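PDB 4ME2: pentacotripeptide-repeat region of PRORP domain-containing protein from Brachypodium distachyon, which is a chloroplast pentatricopeptide repeat protein of the THA8 type that binds RNA, probably in a sequence-specific manner and with a part in group II intron recognition. Local coordinates for residues D167-K170 against L171-V175; R189-E192 against A193-K197; C200-E204 against Y205-V209. One frame throughout, in Å; residues are numbered along the deposited sequence.

How the contacts relate
The three contacts follow one another along the chain, from residue 167 to residue 209, in a run of helix-turn-helix repeats. Contact 1 is the N-terminal end of helix 168-180, contact 2 the last turns of helix 184-197, and contact 3 the loop and first turn of helix 204-216. Centres of contacts 1 and 2 lie about 12 Å apart, those of 1 and 3 about 10 Å, and those of 2 and 3 about 11 Å, and each touches the other two. Leu171 meets Val190 and Ala194, Val168 meets Val202, and Val195 meets Val202. The three successive helices therefore pack together at this part of the helical array.

Contact 1. Residues D167-K170 against L171-V175; sequences DVYK and LTRLV
Tyr169 overlaps Arg173 one turn on, at the start of helix 168-180, a helix of the pentatricopeptide-repeat array. The two side chains run alongside each other and point the same way. Arg173 CG lies over one ring face, 4.1 Å above the plane and offset toward the rim. Arg173 CD is closer to the rim, 3.6 Å from Tyr169 CE2. With CG anti to the backbone N (chi1 172°), the ring runs beside the arginine chain; ring and guanidinium planes are 31° apart.

Asp167 is the N-cap. Its OD1 accepts from Lys170 N at 3.1 Å, from above the carboxylate plane, and so satisfies an amide of the first turn. Asp167 O takes Leu171 N at 2.9 Å as the regular helix bonds begin.

The apolar side faces the neighbouring helices. Leu171 packs on Val190 and Ala194 of helix 184-197, and Thr172 touches Met206 of helix 204-216. Thr172 is buried, and its hydroxyl is satisfied within the helix. Val168 O is gripped by two donors from opposite faces of its plane: Thr172 N at 2.8 Å and Thr172 OG1 at 2.7 Å.

Contact 2. Residues R189-E192 against A193-K197; sequences RVYE and AAVRK
Tyr191 lies across Val195 one turn along helix 184-197, a helix of the pentatricopeptide-repeat array. Val195 CB stands over one ring face in a CH-pi contact, 4.1 Å from the ring centroid. Val195 CG1 adds an apolar touch, 3.7 Å from Tyr191 CE2. The next residue, Arg196, comes to the same ring obliquely, with CD 3.4 Å from Tyr191 CE1. Its chain bends at chi3 (70°), and the guanidinium and ring planes are 21° apart.

The polar ends are fixed from helix 220-236. Asp229 OD2 accepts from Tyr191 OH and also forms a salt bridge with Arg196 NH1. Arg196 NH2 has a second acid, Glu225. A water lies at the edge of the guanidinium, in its plane. It accepts a hydrogen bond from Arg196 NE at 2.7 Å and donates to Glu192 OE1. The glutamate is therefore tied to the arginine through water. Lys197 NZ is near the same acid but beyond salt-bridge range.

Further out, Arg189 forms a salt bridge with Glu144 of helix 133-151, while Val190 packs on Val143 and Ala193 on Ile147 of the same helix.

The backbone sets this spacing. Residues 193-197 form a wider pi-type turn, with i+5 bonds. Tyr191 O accepts from both Val195 N and Arg196 N, the latter in the carbonyl plane. Lys197 N meets Glu192 O at 2.8 Å, with an N-H...O angle of 170°.

Contact 3. Residues C200-E204 against Y205-V209; sequences CEVDE and YMYRV
The Tyr207 ring has Val202 on one face: CG1 makes a CH-pi contact 3.9 Å from the ring centroid, 26° off the normal. Asp203 O approaches the same ring obliquely, 3.2 Å from Tyr207 CD2. The Tyr205 ring carries Val209 CG2 over one face, 3.6 Å above the plane. This is the loop that joins helix 184-197 to helix 204-216 in the pentatricopeptide-repeat array.

Val202 is buried at this loop. Its CG1 sits between the backbone N and the carbonyl carbon (chi1 85°), and this rotation presents CG1 to the tyrosine. Outside the turn, Tyr207 also meets Trp233 of helix 220-236, with the two ring planes at about 55°, and packs on Tyr191. An alanine in place of Tyr207 is likely to leave Val202 CG1 without its ring face and open a gap beside Trp233.

Asp203 is the N-cap. Tyr205 N donates a hydrogen bond to Asp203 OD2 at 3.0 Å, reaching it from above the carboxylate plane. Met206 N makes a weak bond to Asp203 O. Glu204 and Arg208 cross on the outer side, where Glu204 CG is 3.9 Å from Arg208 CD. Arg208 N donates to Glu204 O at 3.0 Å, a regular helix bond.

Contact 1. Residues D167-K170 against L171-V175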
# COMPACT_ATOMS: atom_id res chain seq x y z
N ASP A 167 0.72 8.42 -11.28
CA ASP A 167 -0.61 8.10 -11.79
C ASP A 167 -1.68 8.43 -10.74
O ASP A 167 -1.94 7.65 -9.82
CB ASP A 167 -0.70 6.63 -12.23
CG ASP A 167 -2.05 6.27 -12.84
OD1 ASP A 167 -3.07 6.87 -12.47
OD2 ASP A 167 -2.08 5.37 -13.71
N VAL A 168 -2.29 9.60 -10.91
CA VAL A 168 -3.27 10.13 -9.95
C VAL A 168 -4.44 9.17 -9.73
O VAL A 168 -4.92 9.04 -8.60
CB VAL A 168 -3.78 11.52 -10.37
CG1 VAL A 168 -5.00 11.93 -9.56
CG2 VAL A 168 -2.66 12.55 -10.23
N TYR A 169 -4.89 8.51 -10.79
CA TYR A 169 -6.00 7.57 -10.67
C TYR A 169 -5.66 6.43 -9.71
O TYR A 169 -6.44 6.11 -8.81
CB TYR A 169 -6.40 7.02 -12.04
CG TYR A 169 -7.41 5.90 -11.97
CD1 TYR A 169 -8.77 6.16 -11.86
CD2 TYR A 169 -6.99 4.57 -12.01
CE1 TYR A 169 -9.70 5.14 -11.79
CE2 TYR A 169 -7.91 3.53 -11.94
CZ TYR A 169 -9.26 3.82 -11.83
OH TYR A 169 -10.17 2.80 -11.76
N LYS A 170 -4.49 5.83 -9.89
CA LYS A 170 -4.05 4.75 -9.02
C LYS A 170 -3.75 5.26 -7.61
O LYS A 170 -4.07 4.58 -6.63
CB LYS A 170 -2.82 4.05 -9.61
CG LYS A 170 -3.13 3.27 -10.87
CD LYS A 170 -1.86 2.73 -11.50
CE LYS A 170 -2.10 1.36 -12.12
NZ LYS A 170 -0.86 0.84 -12.75
N LEU A 171 -3.16 6.44 -7.51
CA LEU A 171 -2.90 7.03 -6.20
C LEU A 171 -4.22 7.27 -5.46
O LEU A 171 -4.31 7.05 -4.24
CB LEU A 171 -2.12 8.34 -6.33
CG LEU A 171 -1.60 8.94 -5.02
CD1 LEU A 171 -0.48 8.09 -4.45
CD2 LEU A 171 -1.16 10.38 -5.22
N THR A 172 -5.24 7.72 -6.19
CA THR A 172 -6.53 8.01 -5.58
C THR A 172 -7.22 6.72 -5.12
O THR A 172 -7.91 6.71 -4.10
CB THR A 172 -7.45 8.83 -6.52
OG1 THR A 172 -6.77 10.04 -6.90
CG2 THR A 172 -8.75 9.20 -5.82
N ARG A 173 -7.03 5.65 -5.89
CA ARG A 173 -7.54 4.33 -5.52
C ARG A 173 -6.99 3.88 -4.17
O ARG A 173 -7.74 3.36 -3.34
CB ARG A 173 -7.19 3.28 -6.58
CG ARG A 173 -8.08 3.32 -7.81
CD ARG A 173 -7.99 2.04 -8.62
NE ARG A 173 -8.64 0.90 -7.97
CZ ARG A 173 -9.96 0.72 -7.90
NH1 ARG A 173 -10.79 1.60 -8.44
NH2 ARG A 173 -10.45 -0.35 -7.29
N LEU A 174 -5.69 4.06 -3.97
CA LEU A 174 -5.06 3.73 -2.69
C LEU A 174 -5.63 4.58 -1.56
O LEU A 174 -5.96 4.07 -0.48
CB LEU A 174 -3.54 3.88 -2.78
CG LEU A 174 -2.77 3.73 -1.46
CD1 LEU A 174 -3.00 2.37 -0.81
CD2 LEU A 174 -1.29 3.96 -1.68
N VAL A 175 -5.79 5.88 -1.81
CA VAL A 175 -6.30 6.79 -0.79
C VAL A 175 -7.76 6.46 -0.45
O VAL A 175 -8.14 6.44 0.72
CB VAL A 175 -6.14 8.28 -1.21
CG1 VAL A 175 -6.95 9.18 -0.29
CG2 VAL A 175 -4.67 8.68 -1.20

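Contact 2. Residues R189-E192 against A193-K197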
# COMPACT_ATOMS: atom_id res chain seq x y z
N ARG A 189 -0.96 10.62 5.26
CA ARG A 189 0.46 10.50 4.91
C ARG A 189 0.66 10.51 3.40
O ARG A 189 1.49 11.26 2.89
CB ARG A 189 1.09 9.25 5.54
CG ARG A 189 1.55 9.43 6.98
CD ARG A 189 3.07 9.36 7.13
NE ARG A 189 3.79 10.24 6.22
CZ ARG A 189 4.98 9.99 5.67
NH1 ARG A 189 5.61 8.85 5.91
NH2 ARG A 189 5.53 10.87 4.86
N VAL A 190 -0.11 9.69 2.69
CA VAL A 190 -0.02 9.62 1.23
C VAL A 190 -0.43 10.94 0.58
O VAL A 190 0.28 11.47 -0.30
CB VAL A 190 -0.91 8.50 0.64
CG1 VAL A 190 -0.97 8.61 -0.88
CG2 VAL A 190 -0.39 7.13 1.05
N TYR A 191 -1.59 11.47 0.99
CA TYR A 191 -2.08 12.73 0.46
C TYR A 191 -1.07 13.86 0.66
O TYR A 191 -0.77 14.61 -0.28
CB TYR A 191 -3.44 13.08 1.08
CG TYR A 191 -3.96 14.45 0.67
CD1 TYR A 191 -3.73 15.57 1.47
CD2 TYR A 191 -4.67 14.61 -0.52
CE1 TYR A 191 -4.20 16.82 1.09
CE2 TYR A 191 -5.15 15.86 -0.90
CZ TYR A 191 -4.91 16.96 -0.09
OH TYR A 191 -5.38 18.19 -0.47
N GLU A 192 -0.53 13.97 1.87
CA GLU A 192 0.43 15.02 2.17
C GLU A 192 1.71 14.89 1.35
O GLU A 192 2.15 15.86 0.74
CB GLU A 192 0.76 15.04 3.66
CG GLU A 192 1.85 16.03 4.02
CD GLU A 192 2.21 15.98 5.49
OE1 GLU A 192 2.09 17.02 6.16
OE2 GLU A 192 2.61 14.90 5.97
N ALA A 193 2.29 13.70 1.32
CA ALA A 193 3.55 13.48 0.61
C ALA A 193 3.41 13.70 -0.90
O ALA A 193 4.23 14.39 -1.50
CB ALA A 193 4.11 12.10 0.90
N ALA A 194 2.37 13.14 -1.50
CA ALA A 194 2.19 13.19 -2.95
C ALA A 194 1.56 14.50 -3.44
O ALA A 194 2.08 15.15 -4.35
CB ALA A 194 1.40 12.00 -3.44
N VAL A 195 0.43 14.87 -2.84
CA VAL A 195 -0.37 16.00 -3.30
C VAL A 195 0.15 17.35 -2.78
O VAL A 195 0.47 18.24 -3.56
CB VAL A 195 -1.86 15.84 -2.95
CG1 VAL A 195 -2.63 17.12 -3.24
CG2 VAL A 195 -2.47 14.67 -3.70
N ARG A 196 0.20 17.50 -1.46
CA ARG A 196 0.61 18.76 -0.86
C ARG A 196 2.09 19.07 -1.11
O ARG A 196 2.41 20.09 -1.72
CB ARG A 196 0.30 18.78 0.64
CG ARG A 196 -1.19 18.90 0.93
CD ARG A 196 -1.54 18.53 2.37
NE ARG A 196 -1.07 19.50 3.36
CZ ARG A 196 -1.62 20.69 3.58
NH1 ARG A 196 -2.65 21.11 2.86
NH2 ARG A 196 -1.12 21.48 4.53
N LYS A 197 2.96 18.18 -0.65
CA LYS A 197 4.41 18.39 -0.70
C LYS A 197 5.04 17.99 -2.03
O LYS A 197 5.99 18.64 -2.49
CB LYS A 197 5.10 17.64 0.44
CG LYS A 197 5.10 18.36 1.77
CD LYS A 197 5.75 17.48 2.82
CE LYS A 197 6.59 18.29 3.79
NZ LYS A 197 5.91 18.60 5.08
O HOH W 1 1.07 19.57 5.04

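Contact 3. Residues C200-E204 against Y205-V209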
# COMPACT_ATOMS: atom_id res chain seq x y z
N CYS A 200 1.93 16.98 -6.65
CA CYS A 200 1.16 16.17 -7.59
C CYS A 200 -0.18 16.85 -7.83
O CYS A 200 -1.01 16.94 -6.92
CB CYS A 200 0.97 14.75 -7.04
SG CYS A 200 0.23 13.57 -8.19
N GLU A 201 -0.38 17.36 -9.05
CA GLU A 201 -1.64 18.03 -9.38
C GLU A 201 -2.80 17.04 -9.45
O GLU A 201 -2.79 16.11 -10.26
CB GLU A 201 -1.53 18.82 -10.70
CG GLU A 201 -1.51 20.34 -10.54
CD GLU A 201 -2.78 21.04 -11.01
OE1 GLU A 201 -3.58 20.42 -11.75
OE2 GLU A 201 -2.99 22.22 -10.64
N VAL A 202 -3.77 17.23 -8.57
CA VAL A 202 -4.84 16.26 -8.38
C VAL A 202 -6.22 16.86 -8.70
O VAL A 202 -6.33 18.06 -8.96
CB VAL A 202 -4.79 15.67 -6.95
CG1 VAL A 202 -5.54 16.57 -5.97
CG2 VAL A 202 -5.31 14.25 -6.93
N ASP A 203 -7.25 16.02 -8.69
CA ASP A 203 -8.60 16.42 -9.10
C ASP A 203 -9.47 16.81 -7.90
O ASP A 203 -9.07 16.66 -6.75
CB ASP A 203 -9.27 15.28 -9.88
CG ASP A 203 -10.71 15.58 -10.28
OD1 ASP A 203 -10.96 16.66 -10.87
OD2 ASP A 203 -11.60 14.74 -10.00
N GLU A 204 -10.67 17.33 -8.19
CA GLU A 204 -11.66 17.61 -7.15
C GLU A 204 -11.98 16.34 -6.38
O GLU A 204 -12.16 16.39 -5.16
CB GLU A 204 -12.95 18.17 -7.76
CG GLU A 204 -14.07 18.36 -6.75
CD GLU A 204 -15.29 19.04 -7.35
OE1 GLU A 204 -15.54 18.87 -8.56
OE2 GLU A 204 -16.02 19.72 -6.59
N TYR A 205 -12.06 15.22 -7.09
CA TYR A 205 -12.34 13.93 -6.47
C TYR A 205 -11.39 13.57 -5.33
O TYR A 205 -11.84 13.13 -4.28
CB TYR A 205 -12.39 12.82 -7.52
CG TYR A 205 -12.77 11.46 -6.97
CD1 TYR A 205 -13.94 11.30 -6.22
CD2 TYR A 205 -11.98 10.34 -7.20
CE1 TYR A 205 -14.29 10.07 -5.71
CE2 TYR A 205 -12.33 9.10 -6.71
CZ TYR A 205 -13.49 8.97 -5.96
OH TYR A 205 -13.84 7.75 -5.47
N MET A 206 -10.08 13.75 -5.52
CA MET A 206 -9.13 13.47 -4.44
C MET A 206 -9.43 14.32 -3.20
O MET A 206 -9.39 13.82 -2.08
CB MET A 206 -7.70 13.71 -4.89
CG MET A 206 -6.66 13.61 -3.78
SD MET A 206 -6.51 11.97 -3.06
CE MET A 206 -5.22 11.27 -4.09
N TYR A 207 -9.73 15.59 -3.42
CA TYR A 207 -10.03 16.50 -2.31
C TYR A 207 -11.27 16.07 -1.54
O TYR A 207 -11.29 16.08 -0.31
CB TYR A 207 -10.20 17.94 -2.80
CG TYR A 207 -8.97 18.53 -3.43
CD1 TYR A 207 -7.74 18.49 -2.77
CD2 TYR A 207 -9.02 19.13 -4.69
CE1 TYR A 207 -6.60 19.03 -3.35
CE2 TYR A 207 -7.89 19.67 -5.27
CZ TYR A 207 -6.69 19.62 -4.59
OH TYR A 207 -5.56 20.16 -5.16
N ARG A 208 -12.32 15.69 -2.27
CA ARG A 208 -13.57 15.30 -1.64
C ARG A 208 -13.40 14.01 -0.83
O ARG A 208 -13.92 13.90 0.27
CB ARG A 208 -14.69 15.14 -2.67
CG ARG A 208 -15.01 16.42 -3.45
CD ARG A 208 -16.22 16.23 -4.34
NE ARG A 208 -17.33 15.63 -3.59
CZ ARG A 208 -18.57 15.51 -4.04
NH1 ARG A 208 -18.91 15.94 -5.25
NH2 ARG A 208 -19.50 14.95 -3.26
N VAL A 209 -12.65 13.06 -1.40
CA VAL A 209 -12.36 11.81 -0.70
C VAL A 209 -11.72 12.11 0.65
O VAL A 209 -12.16 11.61 1.68
CB VAL A 209 -11.42 10.90 -1.53
CG1 VAL A 209 -10.92 9.73 -0.69
CG2 VAL A 209 -12.12 10.40 -2.78